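Local atomic coordinates of MAU2 chromatid cohesion factor homolog (Saccharomyces cerevisiae, PDB entry 4XDN), a protein that forms a complex with SCC2 that is required for cohesin to associate with chromosomes, and so takes part in sister chromatid cohesion. Residues Leu135-Leu140 / Ser177-Val182; Val161-Asn166 / Glu170-Trp175. All coordinates share one frame; numbering follows the deposited sequence.

Contact 1. Residues Leu135-Leu140 / Ser177-Val182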
loop_
_atom_site.group_PDB
_atom_site.type_symbol
_atom_site.label_atom_id
_atom_site.label_comp_id
_atom_site.label_asym_id
_atom_site.label_seq_id
_atom_site.Cartn_x
_atom_site.Cartn_y
_atom_site.Cartn_z
ATOM N N LEU A 135 19.101 8.369 15.961
ATOM C CA LEU A 135 18.518 9.650 15.594
ATOM C C LEU A 135 19.165 10.195 14.324
ATOM O O LEU A 135 18.484 10.725 13.451
ATOM C CB LEU A 135 18.671 10.659 16.735
ATOM C CG LEU A 135 17.861 10.371 18.001
ATOM C CD1 LEU A 135 18.256 11.329 19.118
ATOM C CD2 LEU A 135 16.378 10.462 17.721
ATOM N N LEU A 136 20.481 10.052 14.227
ATOM C CA LEU A 136 21.241 10.596 13.107
ATOM C C LEU A 136 20.999 9.838 11.801
ATOM O O LEU A 136 20.985 10.434 10.722
ATOM C CB LEU A 136 22.739 10.572 13.434
ATOM C CG LEU A 136 23.538 11.875 13.565
ATOM C CD1 LEU A 136 22.749 13.015 14.189
ATOM C CD2 LEU A 136 24.787 11.603 14.393
ATOM N N LEU A 137 20.812 8.524 11.903
ATOM C CA LEU A 137 20.787 7.661 10.729
ATOM C C LEU A 137 19.383 7.174 10.362
ATOM O O LEU A 137 19.140 6.798 9.215
ATOM C CB LEU A 137 21.707 6.459 10.959
ATOM C CG LEU A 137 23.174 6.801 11.247
ATOM C CD1 LEU A 137 23.935 5.556 11.653
ATOM C CD2 LEU A 137 23.834 7.461 10.045
ATOM N N HIS A 138 18.466 7.186 11.328
ATOM C CA HIS A 138 17.110 6.684 11.104
ATOM C C HIS A 138 16.053 7.781 11.223
ATOM O O HIS A 138 15.359 8.083 10.252
ATOM C CB HIS A 138 16.796 5.549 12.084
ATOM C CG HIS A 138 15.402 5.021 11.974
ATOM N ND1 HIS A 138 14.356 5.509 12.735
ATOM C CD2 HIS A 138 14.874 4.042 11.202
ATOM C CE1 HIS A 138 13.253 4.856 12.433
ATOM N NE2 HIS A 138 13.538 3.958 11.502
ATOM N N ASP A 139 15.930 8.378 12.405
ATOM C CA ASP A 139 14.845 9.325 12.655
ATOM C C ASP A 139 14.963 10.590 11.808
ATOM O O ASP A 139 14.004 10.984 11.146
ATOM C CB ASP A 139 14.790 9.707 14.135
ATOM C CG ASP A 139 14.161 8.632 14.994
ATOM O OD1 ASP A 139 14.339 7.438 14.687
ATOM O OD2 ASP A 139 13.482 8.983 15.981
ATOM N N LEU A 140 16.131 11.222 11.818
ATOM C CA LEU A 140 16.290 12.504 11.135
ATOM C C LEU A 140 16.162 12.376 9.613
ATOM O O LEU A 140 15.447 13.163 8.991
ATOM C CB LEU A 140 17.630 13.148 11.502
ATOM C CG LEU A 140 17.582 14.096 12.707
ATOM C CD1 LEU A 140 18.982 14.425 13.212
ATOM C CD2 LEU A 140 16.837 15.374 12.350
ATOM N N SER A 177 23.075 -5.231 14.103
ATOM C CA SER A 177 21.896 -5.774 13.445
ATOM C C SER A 177 20.798 -4.716 13.319
ATOM O O SER A 177 20.126 -4.624 12.290
ATOM C CB SER A 177 21.378 -6.985 14.222
ATOM O OG SER A 177 20.265 -7.584 13.586
ATOM N N VAL A 178 20.624 -3.922 14.370
ATOM C CA VAL A 178 19.656 -2.834 14.354
ATOM C C VAL A 178 19.991 -1.843 13.243
ATOM O O VAL A 178 19.106 -1.384 12.527
ATOM C CB VAL A 178 19.610 -2.104 15.721
ATOM C CG1 VAL A 178 18.775 -0.820 15.659
ATOM C CG2 VAL A 178 19.060 -3.030 16.794
ATOM N N PHE A 179 21.270 -1.524 13.088
ATOM C CA PHE A 179 21.663 -0.518 12.110
ATOM C C PHE A 179 21.767 -1.091 10.701
ATOM O O PHE A 179 21.708 -0.348 9.721
ATOM C CB PHE A 179 22.975 0.138 12.536
ATOM C CG PHE A 179 22.794 1.142 13.635
ATOM C CD1 PHE A 179 22.299 2.405 13.354
ATOM C CD2 PHE A 179 23.079 0.817 14.949
ATOM C CE1 PHE A 179 22.111 3.331 14.360
ATOM C CE2 PHE A 179 22.895 1.742 15.958
ATOM C CZ PHE A 179 22.409 3.000 15.663
ATOM N N GLN A 180 21.898 -2.408 10.592
ATOM C CA GLN A 180 21.737 -3.059 9.302
ATOM C C GLN A 180 20.305 -2.839 8.833
ATOM O O GLN A 180 20.061 -2.548 7.665
ATOM C CB GLN A 180 22.054 -4.551 9.386
ATOM C CG GLN A 180 23.532 -4.881 9.276
ATOM C CD GLN A 180 23.791 -6.375 9.240
ATOM O OE1 GLN A 180 23.926 -7.018 10.282
ATOM N NE2 GLN A 180 23.857 -6.936 8.038
ATOM N N TYR A 181 19.367 -2.966 9.766
ATOM C CA TYR A 181 17.954 -2.750 9.486
ATOM C C TYR A 181 17.680 -1.293 9.122
ATOM O O TYR A 181 16.849 -1.013 8.261
ATOM C CB TYR A 181 17.109 -3.170 10.691
ATOM C CG TYR A 181 15.763 -2.491 10.775
ATOM C CD1 TYR A 181 14.686 -2.944 10.026
ATOM C CD2 TYR A 181 15.565 -1.404 11.617
ATOM C CE1 TYR A 181 13.453 -2.329 10.104
ATOM C CE2 TYR A 181 14.340 -0.782 11.703
ATOM C CZ TYR A 181 13.285 -1.247 10.944
ATOM O OH TYR A 181 12.059 -0.628 11.032
ATOM N N VAL A 182 18.379 -0.371 9.777
ATOM C CA VAL A 182 18.269 1.045 9.443
ATOM C C VAL A 182 18.735 1.264 8.011
ATOM O O VAL A 182 18.091 1.976 7.244
ATOM C CB VAL A 182 19.096 1.928 10.405
ATOM C CG1 VAL A 182 19.180 3.372 9.899
ATOM C CG2 VAL A 182 18.498 1.891 11.801
HETATM O O HOH W 1 11.735 1.921 10.080
#

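Contact 2. Residues Val161-Asn166 / Glu170-Trp175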
loop_
_atom_site.group_PDB
_atom_site.type_symbol
_atom_site.label_atom_id
_atom_site.label_comp_id
_atom_site.label_asym_id
_atom_site.label_seq_id
_atom_site.Cartn_x
_atom_site.Cartn_y
_atom_site.Cartn_z
ATOM N N VAL A 161 28.020 0.039 10.606
ATOM C CA VAL A 161 27.810 -1.405 10.695
ATOM C C VAL A 161 29.121 -2.159 10.512
ATOM O O VAL A 161 29.416 -3.092 11.256
ATOM C CB VAL A 161 26.785 -1.891 9.637
ATOM C CG1 VAL A 161 26.757 -3.419 9.551
ATOM C CG2 VAL A 161 25.397 -1.359 9.965
ATOM N N GLN A 162 29.897 -1.753 9.512
ATOM C CA GLN A 162 31.187 -2.373 9.232
ATOM C C GLN A 162 32.095 -2.315 10.453
ATOM O O GLN A 162 32.815 -3.267 10.753
ATOM C CB GLN A 162 31.859 -1.680 8.042
ATOM C CG GLN A 162 33.293 -2.127 7.758
ATOM C CD GLN A 162 33.381 -3.564 7.284
ATOM O OE1 GLN A 162 33.381 -4.502 8.083
ATOM N NE2 GLN A 162 33.465 -3.743 5.972
ATOM N N TYR A 163 32.055 -1.190 11.156
ATOM C CA TYR A 163 32.914 -0.986 12.315
ATOM C C TYR A 163 32.463 -1.855 13.485
ATOM O O TYR A 163 33.287 -2.389 14.225
ATOM C CB TYR A 163 32.928 0.499 12.707
ATOM C CG TYR A 163 32.816 0.772 14.190
ATOM C CD1 TYR A 163 33.884 0.544 15.045
ATOM C CD2 TYR A 163 31.644 1.283 14.730
ATOM C CE1 TYR A 163 33.781 0.801 16.401
ATOM C CE2 TYR A 163 31.530 1.542 16.082
ATOM C CZ TYR A 163 32.602 1.301 16.913
ATOM O OH TYR A 163 32.489 1.562 18.258
ATOM N N MET A 164 31.154 -2.020 13.634
ATOM C CA MET A 164 30.607 -2.715 14.794
ATOM C C MET A 164 30.667 -4.235 14.682
ATOM O O MET A 164 30.858 -4.920 15.688
ATOM C CB MET A 164 29.166 -2.277 15.020
ATOM C CG MET A 164 29.056 -0.830 15.438
ATOM S SD MET A 164 27.388 -0.183 15.321
ATOM C CE MET A 164 26.511 -1.400 16.270
ATOM N N VAL A 165 30.501 -4.768 13.475
ATOM C CA VAL A 165 30.597 -6.212 13.290
ATOM C C VAL A 165 32.005 -6.705 13.619
ATOM O O VAL A 165 32.196 -7.884 13.910
ATOM C CB VAL A 165 30.229 -6.645 11.850
ATOM C CG1 VAL A 165 28.762 -6.363 11.570
ATOM C CG2 VAL A 165 31.128 -5.961 10.822
ATOM N N ASN A 166 32.981 -5.801 13.583
ATOM C CA ASN A 166 34.364 -6.153 13.912
ATOM C C ASN A 166 34.606 -6.250 15.417
ATOM O O ASN A 166 35.678 -6.667 15.851
ATOM C CB ASN A 166 35.334 -5.138 13.304
ATOM C CG ASN A 166 35.664 -5.443 11.856
ATOM O OD1 ASN A 166 36.391 -6.393 11.562
ATOM N ND2 ASN A 166 35.139 -4.634 10.945
ATOM N N GLU A 170 28.842 -9.110 22.156
ATOM C CA GLU A 170 27.465 -9.435 21.807
ATOM C C GLU A 170 26.575 -8.199 21.724
ATOM O O GLU A 170 25.645 -8.149 20.921
ATOM C CB GLU A 170 26.899 -10.417 22.830
ATOM C CG GLU A 170 25.578 -11.042 22.435
ATOM C CD GLU A 170 25.248 -12.254 23.282
ATOM O OE1 GLU A 170 25.592 -12.250 24.484
ATOM O OE2 GLU A 170 24.662 -13.218 22.745
ATOM N N LEU A 171 26.863 -7.204 22.555
ATOM C CA LEU A 171 26.092 -5.968 22.554
ATOM C C LEU A 171 26.225 -5.251 21.213
ATOM O O LEU A 171 25.228 -4.864 20.604
ATOM C CB LEU A 171 26.546 -5.050 23.689
ATOM C CG LEU A 171 25.685 -3.810 23.944
ATOM C CD1 LEU A 171 24.306 -4.201 24.453
ATOM C CD2 LEU A 171 26.377 -2.879 24.928
ATOM N N TYR A 172 27.463 -5.088 20.758
ATOM C CA TYR A 172 27.741 -4.396 19.504
ATOM C C TYR A 172 27.284 -5.202 18.294
ATOM O O TYR A 172 26.952 -4.632 17.254
ATOM C CB TYR A 172 29.235 -4.085 19.391
ATOM C CG TYR A 172 29.654 -2.870 20.185
ATOM C CD1 TYR A 172 29.476 -1.592 19.674
ATOM C CD2 TYR A 172 30.220 -2.997 21.446
ATOM C CE1 TYR A 172 29.851 -0.475 20.394
ATOM C CE2 TYR A 172 30.600 -1.883 22.172
ATOM C CZ TYR A 172 30.412 -0.625 21.640
ATOM O OH TYR A 172 30.784 0.491 22.351
ATOM N N GLN A 173 27.276 -6.525 18.433
ATOM C CA GLN A 173 26.791 -7.406 17.377
ATOM C C GLN A 173 25.294 -7.216 17.165
ATOM O O GLN A 173 24.824 -7.146 16.028
ATOM C CB GLN A 173 27.093 -8.867 17.715
ATOM C CG GLN A 173 28.561 -9.242 17.578
ATOM C CD GLN A 173 29.041 -9.211 16.139
ATOM O OE1 GLN A 173 28.285 -9.502 15.211
ATOM N NE2 GLN A 173 30.306 -8.848 15.945
ATOM N N ASN A 174 24.548 -7.134 18.262
ATOM C CA ASN A 174 23.111 -6.894 18.191
ATOM C C ASN A 174 22.803 -5.488 17.702
ATOM O O ASN A 174 21.912 -5.293 16.880
ATOM C CB ASN A 174 22.458 -7.123 19.553
ATOM C CG ASN A 174 22.270 -8.591 19.867
ATOM O OD1 ASN A 174 21.208 -9.157 19.620
ATOM N ND2 ASN A 174 23.303 -9.217 20.414
ATOM N N TRP A 175 23.538 -4.508 18.208
ATOM C CA TRP A 175 23.370 -3.142 17.743
ATOM C C TRP A 175 23.666 -3.038 16.247
ATOM O O TRP A 175 23.014 -2.284 15.529
ATOM C CB TRP A 175 24.278 -2.184 18.510
ATOM C CG TRP A 175 23.712 -1.655 19.790
ATOM C CD1 TRP A 175 24.241 -1.788 21.040
ATOM C CD2 TRP A 175 22.510 -0.892 19.942
ATOM N NE1 TRP A 175 23.440 -1.158 21.962
ATOM C CE2 TRP A 175 22.369 -0.602 21.313
ATOM C CE3 TRP A 175 21.535 -0.430 19.052
ATOM C CZ2 TRP A 175 21.295 0.130 21.816
ATOM C CZ3 TRP A 175 20.468 0.295 19.552
ATOM C CH2 TRP A 175 20.358 0.568 20.922
HETATM O O HOH W 2 30.912 2.860 20.357
#

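Contact 1. Residues Leu135-Leu140 / Ser177-Val182
L137 and H138 of helix 126-144 pack against F179 and V182 of helix 170-189, alternate helices of the TPR-like helical superhelix known for Scc4; helix 147-165 comes between them in sequence, and its L160 touches both L137 and F179. The short axes run 10.2 Å apart at 45°, and the CA atoms of H138 and V182 form the closest backbone pair. Van der Waals packing comes first. V182 meets the opposing helix with both methyls: CG1, anti to the backbone N (chi1 170°), sits 3.5 Å from the carbonyl oxygen L137 O and 3.9 Å from H138 CB, while CG2 reaches the same CB from the other branch. L137 sends CD1 to the CD1-CE1 side of the F179 ring, and these two side chains cross at about a right angle. The polar part is built around the H138 imidazole. Its ND1 donates to D139 OD1 over 2.7 Å, nearly straight at 172°, in the plane of the ring but somewhat out of the plane of the carboxylate, whose anti side it meets; this would fix the ring's rotation and could favour a protonated imidazole. F134 stacks on the ring. One water bridges the helices, 3.1 Å from H138 NE2 and 2.7 Å from Y181 OH.

Contact 2. Residues Val161-Asn166 / Glu170-Trp175
M164 and Y172 meet within a helical hairpin, where helix 147-165 turns through a short loop into helix 170-189; the short axes are 8.8 Å apart and run roughly antiparallel, at 152°. The M164 side chain can be followed between the two helices. CB lies 3.9 Å from Y172 O. CG, beside the backbone N, comes to the edge of the Y172 ring near its plane, 4.3 Å from CD1. Beyond SD the chain bends (chi3 53°), and this turn carries CE against the first turns of helix 170-189, where it meets W175 CB at 3.3 Å, a tight approach, with W175 C equally near and Y172 O close by. M130 of helix 126-144 packs on both M164 and W175. Toward the outside, a water joins Y163 OH and Y172 OH, linking the ends of two obliquely crossing tyrosines. Near the loop the Q173 chain bends at chi2, and its NE2 is shared between two carbonyls, L167 O in the connecting loop and V165 O across the hairpin. The second bond is bent: NE2 sits 2.9 Å from V165 O at an N-H...O angle of 141°, above the carbonyl plane.

Contacts 1 and 2 use successive parts of helix 170-189, and their centres lie about 13 Å apart. The chain between the two sides of contact 1 contains both segments of contact 2: the hairpin partner of contact 2 is helix 147-165, whereas contact 1 brings in the preceding helix 126-144. They also touch directly. V161 CG1 packs on Q180 CG at 3.6 Å, V161 CG2 lies 3.7 Å from F179 C, and M164 CE approaches F179 CD2 at 4.3 Å. M130 touches both F179 and M164, so helix 126-144 also borders contact 2. The assembly's other protein chain, probably SCC2, packs on D139 and Y181 of contact 1 and W175 of contact 2.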